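Local coordinates for type I modular polyketide synthase (Streptomyces albus subsp. albus, PDB 6IYT), which probably selects an extender unit, most likely ethylmalonyl-coenzyme A, and passes its acyl group to the carrier protein during salinomycin chain building, at residues 57-62 and 107-112; 43-48 and 79-84; 433-438 and 443-448; 166-169 and 174-177; 121-126 and 197-202. One frame throughout, in Å; residues are numbered along the deposited sequence.

In the fold
Interactions 1, 2 and 3 crowd together at one end of the molecule. Interaction 1 is a surface contact of an arginine with a proline, whereas interaction 2 packs buried aliphatic groups beside a bridging water where strand 43-49 meets helix 74-84; L62 and Q58 of helix 52-67 touch the strand and so join the two. Interaction 3, also buried, is the only one with a clear direct hydrogen bond across it, and W447 carries it over to interaction 2. From interaction 3, the F435 ring meets W199 and leads to interaction 5, an aromatic pair closest of the five to the middle of the chain. Interaction 4, partly buried methyl-and-proline packing, stands apart, its centre about 26 Å from that of interaction 5.

Interaction 1. Residues 57-62 and 107-112; sequences AQRARL and EAPDVA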
# COMPACT_ATOMS: atom_id res chain seq x y z
N ALA A 57 -15.05 18.21 24.72
CA ALA A 57 -14.68 19.40 25.48
C ALA A 57 -13.43 20.08 24.89
O ALA A 57 -13.37 21.32 24.76
CB ALA A 57 -14.43 19.04 26.96
N GLN A 58 -12.44 19.29 24.52
CA GLN A 58 -11.22 19.88 23.95
C GLN A 58 -11.52 20.58 22.63
O GLN A 58 -10.97 21.63 22.36
CB GLN A 58 -10.13 18.83 23.74
CG GLN A 58 -9.50 18.32 25.02
CD GLN A 58 -8.98 19.43 25.93
OE1 GLN A 58 -9.23 19.43 27.16
NE2 GLN A 58 -8.24 20.35 25.37
N ARG A 59 -12.33 19.93 21.79
CA ARG A 59 -12.73 20.53 20.52
C ARG A 59 -13.49 21.84 20.74
O ARG A 59 -13.26 22.82 20.04
CB ARG A 59 -13.58 19.56 19.71
CG ARG A 59 -12.77 18.41 19.15
CD ARG A 59 -13.65 17.24 18.77
NE ARG A 59 -14.80 17.66 18.02
CZ ARG A 59 -15.99 17.09 18.08
NH1 ARG A 59 -16.18 16.01 18.83
NH2 ARG A 59 -16.98 17.56 17.34
N ALA A 60 -14.36 21.85 21.74
CA ALA A 60 -15.13 23.06 22.07
C ALA A 60 -14.26 24.17 22.63
O ALA A 60 -14.45 25.35 22.29
CB ALA A 60 -16.23 22.72 23.06
N ARG A 61 -13.28 23.81 23.46
CA ARG A 61 -12.38 24.82 24.08
C ARG A 61 -11.44 25.44 23.02
O ARG A 61 -11.20 26.67 23.00
CB ARG A 61 -11.58 24.18 25.21
CG ARG A 61 -12.43 23.87 26.45
CD ARG A 61 -11.70 22.98 27.42
NE ARG A 61 -10.50 23.62 27.93
CZ ARG A 61 -10.50 24.55 28.87
NH1 ARG A 61 -11.61 24.80 29.55
NH2 ARG A 61 -9.35 25.12 29.23
N LEU A 62 -10.95 24.60 22.12
CA LEU A 62 -10.17 25.09 20.95
C LEU A 62 -10.99 26.05 20.06
O LEU A 62 -10.50 27.10 19.63
CB LEU A 62 -9.66 23.90 20.14
CG LEU A 62 -8.23 23.91 19.69
CD1 LEU A 62 -8.08 23.10 18.41
CD2 LEU A 62 -7.61 25.29 19.57
N GLU A 107 -16.22 20.99 14.69
CA GLU A 107 -17.57 20.53 14.93
C GLU A 107 -17.81 19.15 14.34
O GLU A 107 -18.68 18.43 14.80
CB GLU A 107 -18.59 21.53 14.36
CG GLU A 107 -18.73 22.81 15.17
CD GLU A 107 -19.10 24.01 14.32
OE1 GLU A 107 -19.16 23.87 13.07
OE2 GLU A 107 -19.26 25.13 14.89
N ALA A 108 -16.97 18.75 13.39
CA ALA A 108 -17.14 17.44 12.74
C ALA A 108 -15.84 16.94 12.15
O ALA A 108 -15.61 17.07 10.95
CB ALA A 108 -18.18 17.53 11.64
N PRO A 109 -14.94 16.46 13.01
CA PRO A 109 -13.59 16.24 12.51
C PRO A 109 -13.54 15.24 11.37
O PRO A 109 -14.33 14.27 11.33
CB PRO A 109 -12.87 15.68 13.73
CG PRO A 109 -13.57 16.34 14.88
CD PRO A 109 -15.02 16.37 14.47
N ASP A 110 -12.54 15.36 10.54
CA ASP A 110 -12.37 14.46 9.40
C ASP A 110 -12.16 12.99 9.80
O ASP A 110 -12.72 12.07 9.19
CB ASP A 110 -11.23 14.96 8.52
CG ASP A 110 -11.46 16.41 8.02
OD1 ASP A 110 -11.22 17.37 8.80
OD2 ASP A 110 -11.84 16.60 6.82
N VAL A 111 -11.38 12.76 10.85
CA VAL A 111 -11.05 11.42 11.30
C VAL A 111 -11.08 11.44 12.81
O VAL A 111 -10.58 12.39 13.44
CB VAL A 111 -9.61 11.01 10.84
CG1 VAL A 111 -9.32 9.60 11.24
CG2 VAL A 111 -9.49 11.12 9.33
N ALA A 112 -11.69 10.42 13.39
CA ALA A 112 -11.71 10.26 14.84
C ALA A 112 -11.60 8.82 15.19
O ALA A 112 -12.05 7.93 14.43
CB ALA A 112 -12.97 10.86 15.44
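R59 sets out from helix 52-67 with CG opposite its own carbonyl carbon (chi1 -71°), then kinks at chi3 (47°), and this bend lays the flat guanidinium against the ring of P109. The two side chains approach from opposite directions. The proline covers one face of the guanidinium: CD sits 3.4 Å above the plane, displaced toward the rim, while CG comes 3.6 Å from NE. At the far end of the group NH2 lies 3.2 Å from the backbone O of E107, which is met at the edge, close to the plane. The firmer grip on the arginine comes from just beside the contact, where NE donates to the backbone O of L106 and NH1 forms a salt bridge with E56.

The helix and the 107-112 segment belong to a small alpha/beta unit, consistent with the linker between ketosynthase and acyltransferase, in which an antiparallel sheet ordered 43-49, 90-96, 111-114 carries helices. The 107-112 segment is the run into its edge strand, and it enters through a classic beta bulge, D110 and V111 both facing V93. P109, touched by R59 on one part of its ring, also packs on A92 and V94 of the middle strand. D110 holds the backbone N of L95 through OD1 and pairs with R429 through OD2.

Interaction 2. Residues 43-48 and 79-84; sequences VPWIVS and YSLAAT
L81 and I46 bury the most surface here, and they meet less through side-chain ends than through the backbone oxygen of I46. The leucine, pointing from helix 74-84 at the strand, wraps round that oxygen: its CB is 3.5 Å from I46 O and its CD2 3.6 Å. Its other methyl, CD1, goes on to W45, where it lies 3.7 Å from CB and touches the start of the indole obliquely. The tryptophan's NE1 is held elsewhere, by the backbone O of A74.

I46 answers with its long branch. CG1 stands between its own backbone N and carbonyl carbon (chi1 72°), and with chi2 extended (174°) this carries CD1 across to the helix backbone, 3.9 Å from CA of A82. Between these apolar contacts a water donates to two carbonyls, I46 O at 2.9 Å and L81 O at 3.1 Å. The second of these is a helix oxygen, so the water ties strand and helix together through polar atoms where no direct hydrogen bond forms.

The axes of 43-48 and 79-84 come within 7.1 Å and make 43°. A helix packed in this way on the edge strand of a small antiparallel sheet is consistent with the ketosynthase-to-acyltransferase linker.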
# COMPACT_ATOMS: atom_id res chain seq x y z
N VAL A 43 -3.60 21.72 6.33
CA VAL A 43 -2.93 21.58 7.63
C VAL A 43 -3.78 20.57 8.44
O VAL A 43 -4.99 20.68 8.41
CB VAL A 43 -3.05 22.94 8.38
CG1 VAL A 43 -2.30 22.92 9.67
CG2 VAL A 43 -2.62 24.10 7.47
N PRO A 44 -3.14 19.73 9.29
CA PRO A 44 -3.88 18.99 10.32
C PRO A 44 -3.86 19.68 11.67
O PRO A 44 -2.84 20.17 12.10
CB PRO A 44 -3.12 17.68 10.40
CG PRO A 44 -1.70 18.08 10.21
CD PRO A 44 -1.75 19.25 9.20
N TRP A 45 -5.01 19.70 12.34
CA TRP A 45 -5.09 20.05 13.74
C TRP A 45 -5.43 18.77 14.52
O TRP A 45 -6.53 18.21 14.34
CB TRP A 45 -6.22 21.06 13.96
CG TRP A 45 -5.90 22.45 13.62
CD1 TRP A 45 -4.74 22.93 13.04
CD2 TRP A 45 -6.71 23.59 13.91
NE1 TRP A 45 -4.83 24.29 12.87
CE2 TRP A 45 -6.03 24.72 13.41
CE3 TRP A 45 -7.97 23.77 14.54
CZ2 TRP A 45 -6.55 26.02 13.51
CZ3 TRP A 45 -8.47 25.04 14.65
CH2 TRP A 45 -7.77 26.15 14.15
N ILE A 46 -4.49 18.27 15.31
CA ILE A 46 -4.70 17.03 16.02
C ILE A 46 -5.14 17.34 17.45
O ILE A 46 -4.79 18.37 17.97
CB ILE A 46 -3.48 16.09 16.01
CG1 ILE A 46 -2.38 16.62 16.89
CG2 ILE A 46 -2.97 15.90 14.59
CD1 ILE A 46 -1.23 15.67 17.02
N VAL A 47 -6.13 16.59 17.92
CA VAL A 47 -6.71 16.80 19.27
C VAL A 47 -6.85 15.46 19.96
O VAL A 47 -7.24 14.47 19.32
CB VAL A 47 -8.12 17.47 19.16
CG1 VAL A 47 -8.57 18.04 20.48
CG2 VAL A 47 -8.10 18.55 18.11
N SER A 48 -6.64 15.41 21.29
CA SER A 48 -6.85 14.18 22.01
C SER A 48 -7.21 14.43 23.45
O SER A 48 -6.96 15.53 23.99
CB SER A 48 -5.60 13.28 21.95
OG SER A 48 -4.51 13.85 22.65
N TYR A 79 0.95 23.24 14.20
CA TYR A 79 2.26 22.93 14.72
C TYR A 79 2.24 22.83 16.25
O TYR A 79 2.77 21.89 16.82
CB TYR A 79 3.28 23.98 14.29
CG TYR A 79 4.62 23.75 14.93
CD1 TYR A 79 5.44 22.68 14.51
CD2 TYR A 79 5.03 24.50 16.01
CE1 TYR A 79 6.63 22.40 15.17
CE2 TYR A 79 6.23 24.25 16.64
CZ TYR A 79 7.01 23.19 16.25
OH TYR A 79 8.17 22.93 16.93
N SER A 80 1.53 23.73 16.89
CA SER A 80 1.52 23.78 18.34
C SER A 80 0.76 22.57 18.95
O SER A 80 1.19 21.98 19.94
CB SER A 80 0.92 25.09 18.82
OG SER A 80 1.68 26.20 18.34
N LEU A 81 -0.35 22.23 18.35
CA LEU A 81 -1.11 21.05 18.75
C LEU A 81 -0.25 19.79 18.62
O LEU A 81 -0.38 18.88 19.42
CB LEU A 81 -2.35 20.91 17.89
CG LEU A 81 -3.45 21.93 18.19
CD1 LEU A 81 -4.42 21.96 17.06
CD2 LEU A 81 -4.17 21.61 19.51
N ALA A 82 0.58 19.74 17.58
CA ALA A 82 1.43 18.57 17.34
C ALA A 82 2.61 18.52 18.31
O ALA A 82 3.06 17.46 18.68
CB ALA A 82 1.91 18.56 15.90
N ALA A 83 3.15 19.68 18.68
CA ALA A 83 4.40 19.71 19.39
C ALA A 83 4.17 19.71 20.91
O ALA A 83 5.00 19.22 21.64
CB ALA A 83 5.22 20.92 18.97
N THR A 84 3.05 20.29 21.36
CA THR A 84 2.95 20.74 22.77
C THR A 84 1.89 19.99 23.56
O THR A 84 1.79 20.14 24.77
CB THR A 84 2.67 22.28 22.89
OG1 THR A 84 1.30 22.56 22.58
CG2 THR A 84 3.57 23.08 21.95
O HOH W 1 -3.15 17.99 20.35

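Interaction 3. Residues 433-438 and 443-448; sequences TSFAEA and VALDWT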
# COMPACT_ATOMS: atom_id res chain seq x y z
N THR A 433 -4.94 12.17 5.69
CA THR A 433 -6.08 11.33 6.10
C THR A 433 -5.65 9.90 6.49
O THR A 433 -6.00 9.42 7.56
CB THR A 433 -7.19 11.30 5.03
OG1 THR A 433 -7.64 12.65 4.78
CG2 THR A 433 -8.36 10.48 5.51
N SER A 434 -4.73 9.32 5.75
CA SER A 434 -4.18 8.04 6.11
C SER A 434 -3.35 8.11 7.38
O SER A 434 -3.47 7.23 8.27
CB SER A 434 -3.37 7.47 4.94
OG SER A 434 -4.25 7.19 3.86
N PHE A 435 -2.55 9.16 7.52
CA PHE A 435 -1.81 9.38 8.75
C PHE A 435 -2.81 9.46 9.96
O PHE A 435 -2.55 8.91 11.02
CB PHE A 435 -1.03 10.69 8.71
CG PHE A 435 0.21 10.69 7.85
CD1 PHE A 435 0.68 9.55 7.20
CD2 PHE A 435 0.95 11.87 7.75
CE1 PHE A 435 1.87 9.60 6.49
CE2 PHE A 435 2.08 11.94 6.98
CZ PHE A 435 2.55 10.80 6.34
N ALA A 436 -3.87 10.24 9.79
CA ALA A 436 -4.88 10.42 10.86
C ALA A 436 -5.60 9.12 11.20
O ALA A 436 -5.86 8.83 12.37
CB ALA A 436 -5.87 11.50 10.47
N GLU A 437 -5.94 8.35 10.17
CA GLU A 437 -6.56 7.06 10.36
C GLU A 437 -5.67 6.10 11.17
O GLU A 437 -6.17 5.36 12.02
CB GLU A 437 -6.95 6.46 9.01
CG GLU A 437 -8.18 7.14 8.41
CD GLU A 437 -8.44 6.74 6.96
OE1 GLU A 437 -7.56 6.11 6.31
OE2 GLU A 437 -9.54 7.06 6.48
N ALA A 438 -4.37 6.14 10.93
CA ALA A 438 -3.41 5.34 11.72
C ALA A 438 -3.27 5.89 13.15
O ALA A 438 -3.36 5.15 14.13
CB ALA A 438 -2.07 5.31 11.03
N VAL A 443 -1.26 4.52 16.36
CA VAL A 443 0.02 4.42 15.73
C VAL A 443 0.82 5.66 16.13
O VAL A 443 0.34 6.80 15.96
CB VAL A 443 -0.09 4.35 14.19
CG1 VAL A 443 1.28 4.52 13.54
CG2 VAL A 443 -0.71 3.03 13.76
N ALA A 444 2.02 5.44 16.65
CA ALA A 444 2.94 6.53 16.93
C ALA A 444 3.29 7.22 15.62
O ALA A 444 3.85 6.61 14.74
CB ALA A 444 4.19 6.00 17.60
N LEU A 445 3.09 8.53 15.55
CA LEU A 445 3.31 9.26 14.31
C LEU A 445 3.78 10.69 14.59
O LEU A 445 3.20 11.39 15.42
CB LEU A 445 1.99 9.29 13.50
CG LEU A 445 2.13 9.59 12.01
CD1 LEU A 445 1.09 8.80 11.20
CD2 LEU A 445 1.98 11.09 11.76
N ASP A 446 4.84 11.12 13.91
CA ASP A 446 5.49 12.37 14.25
C ASP A 446 4.90 13.51 13.46
O ASP A 446 5.38 13.84 12.36
CB ASP A 446 6.99 12.28 14.03
CG ASP A 446 7.68 13.57 14.28
OD1 ASP A 446 7.06 14.46 14.91
OD2 ASP A 446 8.77 13.77 13.72
N TRP A 447 3.76 13.98 13.93
CA TRP A 447 3.01 15.02 13.26
C TRP A 447 3.80 16.31 13.10
O TRP A 447 3.54 17.08 12.19
CB TRP A 447 1.76 15.30 14.04
CG TRP A 447 0.72 14.24 13.88
CD1 TRP A 447 0.41 13.28 14.76
CD2 TRP A 447 -0.19 14.10 12.79
NE1 TRP A 447 -0.61 12.52 14.30
CE2 TRP A 447 -1.01 13.01 13.08
CE3 TRP A 447 -0.41 14.81 11.62
CZ2 TRP A 447 -1.97 12.54 12.20
CZ3 TRP A 447 -1.39 14.37 10.76
CH2 TRP A 447 -2.21 13.28 11.09
N THR A 448 4.76 16.55 13.98
CA THR A 448 5.61 17.74 13.84
C THR A 448 6.32 17.78 12.48
O THR A 448 6.51 18.85 11.89
CB THR A 448 6.64 17.80 14.96
OG1 THR A 448 5.96 18.00 16.22
CG2 THR A 448 7.64 18.91 14.72
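W447 and L445 are two of the three bumps that the 443-448 loop presses against helix 428-439. The tip of the indole, CH2, fits the notch between F435 and A436, 3.7 Å from CB of the first and from the backbone N of the second, which it meets at the ring edge. L445 fills the next hollow along. Its CD1 rests 3.8 Å from CB of F435 and 3.6 Å from F435 O, the two side chains crossing at about a right angle. A chi1 of -160° puts CG opposite the backbone N and turns the two methyls between indole and helix, with CD2 over the centre of the W447 ring, 3.7 Å above it. V443 is a third bump of similar weight, CG2 lying 3.8 Å from CB of A438 and 3.4 Å from A438 O.

Beside that last pair V443 N donates to A438 O, 3.1 Å long and nearly straight (162°), from well above the carbonyl plane (42°).

Around this clasp, strand 416-418 packs on A438 and V443 through L416, and V111 of strand 111-114 touches A436. The ring of W439 meets W447 edge-to-face, and helix 74-84 reaches W447 through A82.

Interaction 4. Residues 166-169 and 174-177; sequences ESVV and GTPS
T175 and V168 meet where the chain turns back on itself: after the short helix 165-170 it folds over, and 174-177 passes across one side of the helix, meeting S167 and V168, before the long helix 181-200 begins. This is a tight connection between two consecutive helices, probably in the larger, hydrolase-like part of the acyltransferase.

T175 points toward the helix, and each atom of its side chain finds something. CB is 3.9 Å from CG2 of V168 and lies over the backbone there, 4.2 Å from V168 CA. At the branch the two tips part. CG2 goes to S167, 3.8 Å from that residue's CB and at the same distance from its backbone O. OG1, folded back over the threonine's own main chain by a chi1 of 54°, approaches S167 O to 4.0 Å, but its hydrogen bond is to the carbonyl of A172 in the intervening turn. The threonine therefore does two jobs: its carbons pack on the helix, and its hydroxyl fastens the turn.

Just before it comes G174, where at phi 88° a side chain would be jammed against the preceding carbonyl O, which calls for glycine. V168 fills the other half of the contact. It lies crosswise to the P176 ring, with CG2 3.8 Å from CD and 4.0 Å from CG. V168 also touches I183 and V187 of helix 181-200, and P176 rests on I183 as well. The second methyl of V168, CG1, comes 4.0 Å from the backbone O of P176.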
# COMPACT_ATOMS: atom_id res chain seq x y z
N GLU A 166 8.85 8.89 -14.65
CA GLU A 166 8.07 10.11 -14.38
C GLU A 166 7.21 10.54 -15.57
O GLU A 166 6.01 10.89 -15.41
CB GLU A 166 8.98 11.25 -13.95
CG GLU A 166 8.21 12.52 -13.62
CD GLU A 166 9.05 13.57 -12.90
OE1 GLU A 166 10.31 13.51 -12.96
OE2 GLU A 166 8.43 14.52 -12.33
N SER A 167 7.78 10.50 -16.77
CA SER A 167 7.02 10.92 -17.96
C SER A 167 5.80 10.02 -18.17
O SER A 167 4.74 10.47 -18.58
CB SER A 167 7.88 10.91 -19.22
OG SER A 167 8.94 11.83 -19.12
N VAL A 168 5.99 8.73 -17.98
CA VAL A 168 4.92 7.79 -18.14
C VAL A 168 3.83 8.03 -17.10
O VAL A 168 2.62 8.09 -17.42
CB VAL A 168 5.44 6.32 -18.08
CG1 VAL A 168 4.31 5.36 -17.81
CG2 VAL A 168 6.12 5.96 -19.38
N VAL A 169 4.26 8.25 -15.86
CA VAL A 169 3.36 8.55 -14.78
C VAL A 169 2.57 9.84 -15.04
O VAL A 169 1.35 9.89 -14.80
CB VAL A 169 4.12 8.65 -13.45
CG1 VAL A 169 3.35 9.44 -12.43
CG2 VAL A 169 4.43 7.25 -12.95
N GLY A 174 3.52 10.90 -26.18
CA GLY A 174 4.44 9.97 -26.84
C GLY A 174 4.91 8.82 -25.96
O GLY A 174 5.50 7.85 -26.46
N THR A 175 4.54 8.85 -24.68
CA THR A 175 5.01 7.82 -23.73
C THR A 175 4.20 6.53 -23.87
O THR A 175 3.00 6.56 -24.18
CB THR A 175 4.90 8.31 -22.27
OG1 THR A 175 3.57 8.75 -22.00
CG2 THR A 175 5.86 9.42 -22.01
N PRO A 176 4.80 5.42 -23.47
CA PRO A 176 4.04 4.16 -23.60
C PRO A 176 2.89 4.04 -22.58
O PRO A 176 2.94 4.68 -21.54
CB PRO A 176 5.08 3.09 -23.34
CG PRO A 176 6.21 3.77 -22.68
CD PRO A 176 6.19 5.20 -23.12
N SER A 177 1.87 3.26 -22.92
CA SER A 177 0.65 3.16 -22.10
C SER A 177 0.91 2.41 -20.82
O SER A 177 1.52 1.34 -20.83
CB SER A 177 -0.42 2.39 -22.86
OG SER A 177 -1.50 2.08 -21.99

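Interaction 5. Residues 121-126 and 197-202; sequences TVFVFP and AVWQSV
F123 and W199 form an offset edge-to-face pair. The phenyl presents its edge to the face of the indole's five-membered ring, with centroids 5.6 Å apart and planes at 81°. The closest atoms are CZ of F123 and CB of W199, 3.7 Å apart, that CB lying near the plane of the phenyl; CE2 of F123 is 4.0 Å from the same CB and 4.2 Å from CD1 of the indole. A chi1 of -84° at F123 swings CG to the side of its backbone N and sends the ring off the strand and out to the helix.

Next come the residues that fix these rings. T121 CG2 meets the phenyl edge in its plane, and P206 packs on it too. The strand under F123 is 120-125, set between 208-211 and 388-393 in the parallel sheet of the hydrolase-like acyltransferase core; F123 bonds through its backbone to A208 and V210, and strand 208-211 probably leads into the nucleophile elbow. On the helix side, NE1 bonds to OG1 of T420, and the six-membered ring meets the F435 ring. Two residues further on, S201 OG donates to V198 O at 2.8 Å, and that oxygen also takes the backbone N of S201 at 3.2 Å.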
# COMPACT_ATOMS: atom_id res chain seq x y z
N THR A 121 4.67 -3.51 13.43
CA THR A 121 4.19 -2.91 12.17
C THR A 121 4.80 -3.66 11.01
O THR A 121 6.02 -3.92 11.00
CB THR A 121 4.64 -1.43 12.05
OG1 THR A 121 4.00 -0.64 13.06
CG2 THR A 121 4.31 -0.88 10.69
N VAL A 122 3.95 -4.12 10.09
CA VAL A 122 4.41 -4.71 8.86
C VAL A 122 3.95 -3.91 7.67
O VAL A 122 2.82 -3.43 7.65
CB VAL A 122 3.93 -6.17 8.75
CG1 VAL A 122 2.42 -6.28 8.93
CG2 VAL A 122 4.36 -6.77 7.45
N PHE A 123 4.86 -3.67 6.72
CA PHE A 123 4.47 -3.03 5.46
C PHE A 123 4.10 -4.07 4.43
O PHE A 123 4.82 -5.09 4.23
CB PHE A 123 5.56 -2.14 4.92
CG PHE A 123 5.57 -0.75 5.51
CD1 PHE A 123 5.31 -0.55 6.86
CD2 PHE A 123 5.80 0.34 4.73
CE1 PHE A 123 5.27 0.73 7.39
CE2 PHE A 123 5.78 1.64 5.27
CZ PHE A 123 5.53 1.81 6.61
N VAL A 124 3.00 -3.78 3.74
CA VAL A 124 2.35 -4.69 2.82
C VAL A 124 2.46 -4.08 1.40
O VAL A 124 2.05 -2.97 1.17
CB VAL A 124 0.86 -4.87 3.16
CG1 VAL A 124 0.17 -5.79 2.16
CG2 VAL A 124 0.70 -5.37 4.58
N PHE A 125 2.92 -4.89 0.46
CA PHE A 125 3.16 -4.46 -0.91
C PHE A 125 2.40 -5.35 -1.86
O PHE A 125 2.77 -6.52 -2.07
CB PHE A 125 4.66 -4.56 -1.20
CG PHE A 125 5.50 -3.66 -0.36
CD1 PHE A 125 5.95 -4.09 0.90
CD2 PHE A 125 5.74 -2.34 -0.74
CE1 PHE A 125 6.71 -3.23 1.70
CE2 PHE A 125 6.48 -1.49 0.06
CZ PHE A 125 6.91 -1.92 1.30
N PRO A 126 1.24 -4.88 -2.33
CA PRO A 126 0.40 -5.72 -3.20
C PRO A 126 0.94 -5.88 -4.62
O PRO A 126 1.94 -5.25 -4.99
CB PRO A 126 -0.94 -4.99 -3.23
CG PRO A 126 -0.66 -3.59 -2.82
CD PRO A 126 0.65 -3.56 -2.08
N ALA A 197 8.52 5.70 1.80
CA ALA A 197 9.29 6.82 2.29
C ALA A 197 8.43 7.94 2.87
O ALA A 197 8.89 8.67 3.72
CB ALA A 197 10.20 7.37 1.20
N VAL A 198 7.19 8.06 2.42
CA VAL A 198 6.27 9.04 2.97
C VAL A 198 5.95 8.67 4.42
O VAL A 198 5.99 9.50 5.30
CB VAL A 198 4.97 9.12 2.13
CG1 VAL A 198 3.91 9.95 2.83
CG2 VAL A 198 5.27 9.66 0.74
N TRP A 199 5.64 7.41 4.66
CA TRP A 199 5.43 6.92 6.05
C TRP A 199 6.70 7.09 6.88
O TRP A 199 6.64 7.47 8.04
CB TRP A 199 4.97 5.45 6.05
CG TRP A 199 3.54 5.26 5.57
CD1 TRP A 199 3.13 4.75 4.38
CD2 TRP A 199 2.34 5.48 6.33
NE1 TRP A 199 1.78 4.75 4.30
CE2 TRP A 199 1.26 5.16 5.50
CE3 TRP A 199 2.07 5.99 7.60
CZ2 TRP A 199 -0.08 5.27 5.91
CZ3 TRP A 199 0.73 6.07 8.03
CH2 TRP A 199 -0.31 5.73 7.18
N GLN A 200 7.82 6.72 6.31
CA GLN A 200 9.09 6.83 7.00
C GLN A 200 9.35 8.25 7.52
O GLN A 200 9.87 8.42 8.63
CB GLN A 200 10.19 6.43 6.04
CG GLN A 200 11.59 6.52 6.61
CD GLN A 200 12.63 6.03 5.61
OE1 GLN A 200 12.36 5.95 4.40
NE2 GLN A 200 13.79 5.66 6.11
N SER A 201 8.85 9.26 6.80
CA SER A 201 9.10 10.65 7.15
C SER A 201 8.36 11.11 8.42
O SER A 201 8.77 12.11 9.07
CB SER A 201 8.75 11.59 5.96
OG SER A 201 7.36 11.89 5.95
N VAL A 202 7.35 10.35 8.84
CA VAL A 202 6.67 10.60 10.12
C VAL A 202 6.94 9.49 11.11
O VAL A 202 6.19 9.30 12.09
CB VAL A 202 5.17 10.83 9.94
CG1 VAL A 202 4.95 12.14 9.21
CG2 VAL A 202 4.52 9.68 9.19